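Local coordinates for protein phycocyanobilin lyase subunit beta (Nostoc sp. PCC 7120, PDB 5N3U) that associates with CpcE to form a lyase, probably required for attaching the phycocyanobilin chromophore to the alpha subunit of phycocyanin, at residues I71-Y74 against A78-Y81; L121-L126 against Q132-K137. One frame throughout, in Å; residues are numbered along the deposited sequence.

In the fold
Interactions 1 and 2 repeat one local theme along the HEAT-repeat chain: an interhelical loop folds back on the first turns of the helix that follows it. Their centres lie about 24 Å apart and the nearest atoms about 12 Å apart, so they do not touch, and they involve different helices, 76-89 in interaction 1 and 130-145 in interaction 2. Interaction 1 is partly buried and polar at its heart, an arginine bonded to a loop carbonyl; outside partners include subunit alpha chains. Interaction 2 is buried, an indole lying on a proline, and no polar bond joins its two segments, though a lysine there also reaches subunit alpha. The buried areas are similar, 211 and 189 Å².

Interaction 1: I71-Y74 against A78-Y81; sequences IDDY and ARAY
Arg79 reaches from helix 76-89 to the backbone of the loop before it, its NH2 donating a 3.1 Å hydrogen bond to Asp72 O. The bond is nearly straight (166° at the hydrogen), and it runs in the guanidinium plane at one end and onto a carbonyl lone pair at the other, a fit that, with the salt bridges of NE and NH2, helps to fix the rotation of the guanidinium. The Arg79 chain leaves with CG anti to the backbone N (chi1 -175°) and then bends at chi3 (70°), turning the group toward the loop. Its methylene part is used as well: CG lies 3.7 Å from Ile71 CG2, the two side chains crossing at about a right angle, and CD passes Asp73 OD1 at 3.9 Å. Asp72 turns its own carboxylate elsewhere. OD1 takes the backbone N of Tyr74 at 2.9 Å, closing an Asx turn, and pairs with Arg212 of a subunit alpha chain, while CB of Asp72 rests against Ala78 CB at 4.1 Å. Arg79 NE makes a salt bridge to Asp105 and NH2 one to Glu8 of another subunit alpha chain, so the guanidinium links the loop backbone, Asp105 of the same chain and a subunit alpha chain. The contact folds the loop between helix 64-69 and helix 76-89 onto the first turns of the latter, and the Arg79 side chain also packs on Val110 of helix 108-118.

Interaction 2: L121-L126 against Q132-K137; sequences LHWHKL and QTAPKK
The bond from Lys125 N to His122 O, 3.0 Å long, closes the short 3-10 turn that presents Trp123 and Leu126 to Ala134 and Pro135 of helix 130-145. A second bond, Leu126 N to Trp123 O at 3.1 Å, extends the turn. Just before it, His122 is the centre of an inverse gamma turn, whose closing bond from Trp123 N to Leu121 O is weak.

Across the contact the chemistry is apolar. The indole of Trp123 lies flat against Pro135 in a CH-pi contact: CB of Pro135 sits 3.8 Å from the centroid of the five-membered ring and only 11° off the ring normal. On the six-membered part, Trp123 CE3 meets both Pro135 CD and Ala134 CB at 3.7 Å. Leu121 O approaches the opposite face of the indole, 3.2 Å above its plane and toward the rim, so the ring is held between a loop carbonyl and a proline. A chi1 of -44° places CG of Trp123 anti to its carbonyl carbon, swinging the ring over to the helix. Leu126 completes the surface, its CD1 extended by a chi2 of 173° to within 3.5 Å of Ala134 CB, so the Ala134 methyl touches both the leucine and the indole.

Pro135 has no amide hydrogen for the preceding turn, and helix 130-145 kinks there; helical bonding is seen again at Lys137 N to Thr133 O. Leu95 of helix 95-104 packs against both Trp123 and Ala134, and Ile167 also touches the indole, while Glu67 of a subunit alpha chain packs on Leu126 and Ala134. The contact thus ties the loop after helix 108-118 to the start of helix 130-145, beside helix 95-104.

Interaction 1: I71-Y74 against A78-Y81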
loop_
_atom_site.group_PDB
_atom_site.type_symbol
_atom_site.label_atom_id
_atom_site.label_comp_id
_atom_site.label_asym_id
_atom_site.label_seq_id
_atom_site.Cartn_x
_atom_site.Cartn_y
_atom_site.Cartn_z
ATOM N N ILE B 71 -12.366 -2.542 11.692
ATOM C CA ILE B 71 -11.835 -2.351 10.364
ATOM C C ILE B 71 -10.318 -2.568 10.458
ATOM O O ILE B 71 -9.653 -2.023 11.342
ATOM C CB ILE B 71 -12.155 -0.993 9.810
ATOM C CG1 ILE B 71 -13.641 -0.949 9.541
ATOM C CG2 ILE B 71 -11.402 -0.778 8.496
ATOM C CD1 ILE B 71 -14.127 0.411 9.211
ATOM N N ASP B 72 -9.786 -3.378 9.538
ATOM C CA ASP B 72 -8.347 -3.654 9.522
ATOM C C ASP B 72 -7.645 -2.477 8.772
ATOM O O ASP B 72 -7.575 -2.453 7.535
ATOM C CB ASP B 72 -8.039 -4.974 8.857
ATOM C CG ASP B 72 -6.609 -5.461 9.111
ATOM O OD1 ASP B 72 -5.708 -4.633 9.387
ATOM O OD2 ASP B 72 -6.387 -6.688 8.971
ATOM N N ASP B 73 -7.091 -1.590 9.561
ATOM C CA ASP B 73 -6.311 -0.429 9.020
ATOM C C ASP B 73 -4.946 -0.775 8.549
ATOM O O ASP B 73 -4.263 0.092 8.100
ATOM C CB ASP B 73 -6.250 0.704 10.046
ATOM C CG ASP B 73 -7.617 1.392 10.181
ATOM O OD1 ASP B 73 -8.324 1.422 9.158
ATOM O OD2 ASP B 73 -7.984 1.786 11.278
ATOM N N TYR B 74 -4.572 -2.049 8.610
ATOM C CA TYR B 74 -3.256 -2.459 8.167
ATOM C C TYR B 74 -3.238 -3.509 7.108
ATOM O O TYR B 74 -2.152 -4.090 6.839
ATOM C CB TYR B 74 -2.499 -2.934 9.402
ATOM C CG TYR B 74 -2.553 -1.850 10.468
ATOM C CD1 TYR B 74 -1.625 -0.814 10.481
ATOM C CD2 TYR B 74 -3.500 -1.875 11.469
ATOM C CE1 TYR B 74 -1.677 0.195 11.435
ATOM C CE2 TYR B 74 -3.549 -0.878 12.423
ATOM C CZ TYR B 74 -2.625 0.133 12.389
ATOM O OH TYR B 74 -2.674 1.069 13.339
ATOM N N ALA B 78 -8.255 -6.762 3.265
ATOM C CA ALA B 78 -9.345 -7.010 4.262
ATOM C C ALA B 78 -10.278 -5.858 4.397
ATOM O O ALA B 78 -11.499 -6.004 4.456
ATOM C CB ALA B 78 -8.717 -7.293 5.585
ATOM N N ARG B 79 -9.702 -4.647 4.377
ATOM C CA ARG B 79 -10.456 -3.435 4.561
ATOM C C ARG B 79 -11.486 -3.233 3.468
ATOM O O ARG B 79 -12.595 -2.740 3.735
ATOM C CB ARG B 79 -9.468 -2.259 4.700
ATOM C CG ARG B 79 -10.109 -0.962 5.004
ATOM C CD ARG B 79 -9.097 0.060 5.591
ATOM N NE ARG B 79 -8.117 0.529 4.615
ATOM C CZ ARG B 79 -6.827 0.141 4.505
ATOM N NH1 ARG B 79 -6.085 0.677 3.560
ATOM N NH2 ARG B 79 -6.285 -0.817 5.297
ATOM N N ALA B 80 -11.152 -3.627 2.244
ATOM C CA ALA B 80 -11.995 -3.461 1.145
ATOM C C ALA B 80 -13.268 -4.303 1.361
ATOM O O ALA B 80 -14.324 -3.897 0.989
ATOM C CB ALA B 80 -11.301 -3.934 -0.104
ATOM N N TYR B 81 -13.119 -5.484 1.940
ATOM C CA TYR B 81 -14.250 -6.356 2.260
ATOM C C TYR B 81 -15.097 -5.760 3.333
ATOM O O TYR B 81 -16.333 -5.823 3.229
ATOM C CB TYR B 81 -13.805 -7.773 2.695
ATOM C CG TYR B 81 -13.370 -8.606 1.530
ATOM C CD1 TYR B 81 -14.316 -9.077 0.610
ATOM C CD2 TYR B 81 -12.031 -8.966 1.349
ATOM C CE1 TYR B 81 -13.929 -9.866 -0.481
ATOM C CE2 TYR B 81 -11.612 -9.762 0.261
ATOM C CZ TYR B 81 -12.580 -10.182 -0.662
ATOM O OH TYR B 81 -12.203 -11.005 -1.721
#

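Interaction 2: L121-L126 against Q132-K137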
loop_
_atom_site.group_PDB
_atom_site.type_symbol
_atom_site.label_atom_id
_atom_site.label_comp_id
_atom_site.label_asym_id
_atom_site.label_seq_id
_atom_site.Cartn_x
_atom_site.Cartn_y
_atom_site.Cartn_z
ATOM N N LEU B 121 -26.857 4.200 0.694
ATOM C CA LEU B 121 -27.245 3.909 2.049
ATOM C C LEU B 121 -28.778 4.256 2.289
ATOM O O LEU B 121 -29.378 5.076 1.605
ATOM C CB LEU B 121 -26.390 4.740 3.018
ATOM C CG LEU B 121 -24.876 4.519 2.883
ATOM C CD1 LEU B 121 -24.150 5.288 3.996
ATOM C CD2 LEU B 121 -24.564 3.063 3.011
ATOM N N HIS B 122 -29.364 3.597 3.230
ATOM C CA HIS B 122 -30.801 3.774 3.487
ATOM C C HIS B 122 -30.991 4.995 4.430
ATOM O O HIS B 122 -31.224 4.854 5.611
ATOM C CB HIS B 122 -31.377 2.532 4.080
ATOM C CG HIS B 122 -31.321 1.358 3.176
ATOM N ND1 HIS B 122 -31.247 0.065 3.654
ATOM C CD2 HIS B 122 -31.345 1.260 1.825
ATOM C CE1 HIS B 122 -31.231 -0.784 2.638
ATOM N NE2 HIS B 122 -31.299 -0.086 1.517
ATOM N N TRP B 123 -30.981 6.136 3.842
ATOM C CA TRP B 123 -30.984 7.407 4.508
ATOM C C TRP B 123 -32.134 7.636 5.418
ATOM O O TRP B 123 -31.955 8.276 6.468
ATOM C CB TRP B 123 -30.908 8.547 3.512
ATOM C CG TRP B 123 -29.958 8.347 2.456
ATOM C CD1 TRP B 123 -30.222 8.194 1.117
ATOM C CD2 TRP B 123 -28.522 8.430 2.572
ATOM N NE1 TRP B 123 -29.039 8.113 0.409
ATOM C CE2 TRP B 123 -27.984 8.230 1.277
ATOM C CE3 TRP B 123 -27.654 8.572 3.650
ATOM C CZ2 TRP B 123 -26.622 8.175 1.040
ATOM C CZ3 TRP B 123 -26.295 8.544 3.424
ATOM C CH2 TRP B 123 -25.783 8.322 2.123
ATOM N N HIS B 124 -33.294 7.037 5.109
ATOM C CA HIS B 124 -34.467 7.273 5.924
ATOM C C HIS B 124 -34.340 6.622 7.249
ATOM O O HIS B 124 -35.138 6.912 8.093
ATOM C CB HIS B 124 -35.743 6.704 5.288
ATOM C CG HIS B 124 -35.781 5.219 5.261
ATOM N ND1 HIS B 124 -35.327 4.486 4.177
ATOM C CD2 HIS B 124 -36.212 4.317 6.168
ATOM C CE1 HIS B 124 -35.506 3.202 4.402
ATOM N NE2 HIS B 124 -36.003 3.068 5.617
ATOM N N LYS B 125 -33.396 5.683 7.443
ATOM C CA LYS B 125 -33.211 5.105 8.754
ATOM C C LYS B 125 -32.641 6.034 9.817
ATOM O O LYS B 125 -32.585 5.670 10.985
ATOM C CB LYS B 125 -32.364 3.874 8.598
ATOM C CG LYS B 125 -33.006 2.835 7.633
ATOM C CD LYS B 125 -33.354 1.508 8.259
ATOM C CE LYS B 125 -34.164 1.724 9.540
ATOM N NZ LYS B 125 -35.212 0.698 9.773
ATOM N N LEU B 126 -32.165 7.191 9.401
ATOM C CA LEU B 126 -31.637 8.178 10.296
ATOM C C LEU B 126 -32.755 9.109 10.802
ATOM O O LEU B 126 -33.633 9.497 10.057
ATOM C CB LEU B 126 -30.654 9.035 9.607
ATOM C CG LEU B 126 -29.385 8.309 9.147
ATOM C CD1 LEU B 126 -28.548 9.265 8.312
ATOM C CD2 LEU B 126 -28.653 7.656 10.306
ATOM N N GLN B 132 -31.724 13.955 5.755
ATOM C CA GLN B 132 -31.478 14.913 4.702
ATOM C C GLN B 132 -30.014 15.327 4.620
ATOM O O GLN B 132 -29.467 15.484 3.536
ATOM C CB GLN B 132 -32.352 16.176 4.950
ATOM C CG GLN B 132 -33.824 15.805 4.768
ATOM C CD GLN B 132 -34.788 16.961 5.105
ATOM O OE1 GLN B 132 -34.378 18.021 5.553
ATOM N NE2 GLN B 132 -36.068 16.727 4.909
ATOM N N THR B 133 -29.394 15.545 5.768
ATOM C CA THR B 133 -27.996 15.975 5.865
ATOM C C THR B 133 -27.063 14.829 5.306
ATOM O O THR B 133 -26.116 15.051 4.636
ATOM C CB THR B 133 -27.614 16.135 7.390
ATOM O OG1 THR B 133 -28.478 17.059 7.994
ATOM C CG2 THR B 133 -26.166 16.622 7.618
ATOM N N ALA B 134 -27.304 13.644 5.721
ATOM C CA ALA B 134 -26.403 12.587 5.380
ATOM C C ALA B 134 -26.152 12.434 3.846
ATOM O O ALA B 134 -24.979 12.331 3.405
ATOM C CB ALA B 134 -26.900 11.326 5.949
ATOM N N PRO B 135 -27.238 12.370 3.042
ATOM C CA PRO B 135 -27.028 12.203 1.600
ATOM C C PRO B 135 -26.337 13.363 1.005
ATOM O O PRO B 135 -25.617 13.248 0.051
ATOM C CB PRO B 135 -28.456 11.998 1.042
ATOM C CG PRO B 135 -29.356 12.453 2.094
ATOM C CD PRO B 135 -28.652 12.176 3.396
ATOM N N LYS B 136 -26.509 14.520 1.608
ATOM C CA LYS B 136 -25.832 15.662 1.132
ATOM C C LYS B 136 -24.330 15.596 1.429
ATOM O O LYS B 136 -23.540 16.022 0.630
ATOM C CB LYS B 136 -26.502 16.951 1.711
ATOM C CG LYS B 136 -25.699 18.224 1.537
ATOM C CD LYS B 136 -25.527 18.674 0.086
ATOM C CE LYS B 136 -24.614 19.920 -0.011
ATOM N NZ LYS B 136 -24.130 20.220 -1.387
ATOM N N LYS B 137 -23.937 15.049 2.549
ATOM C CA LYS B 137 -22.513 14.893 2.832
ATOM C C LYS B 137 -21.924 13.840 1.889
ATOM O O LYS B 137 -20.803 13.938 1.460
ATOM C CB LYS B 137 -22.295 14.387 4.266
ATOM C CG LYS B 137 -22.770 15.254 5.398
ATOM C CD LYS B 137 -22.171 16.643 5.396
ATOM C CE LYS B 137 -20.665 16.634 5.776
ATOM N NZ LYS B 137 -20.266 18.065 5.439
#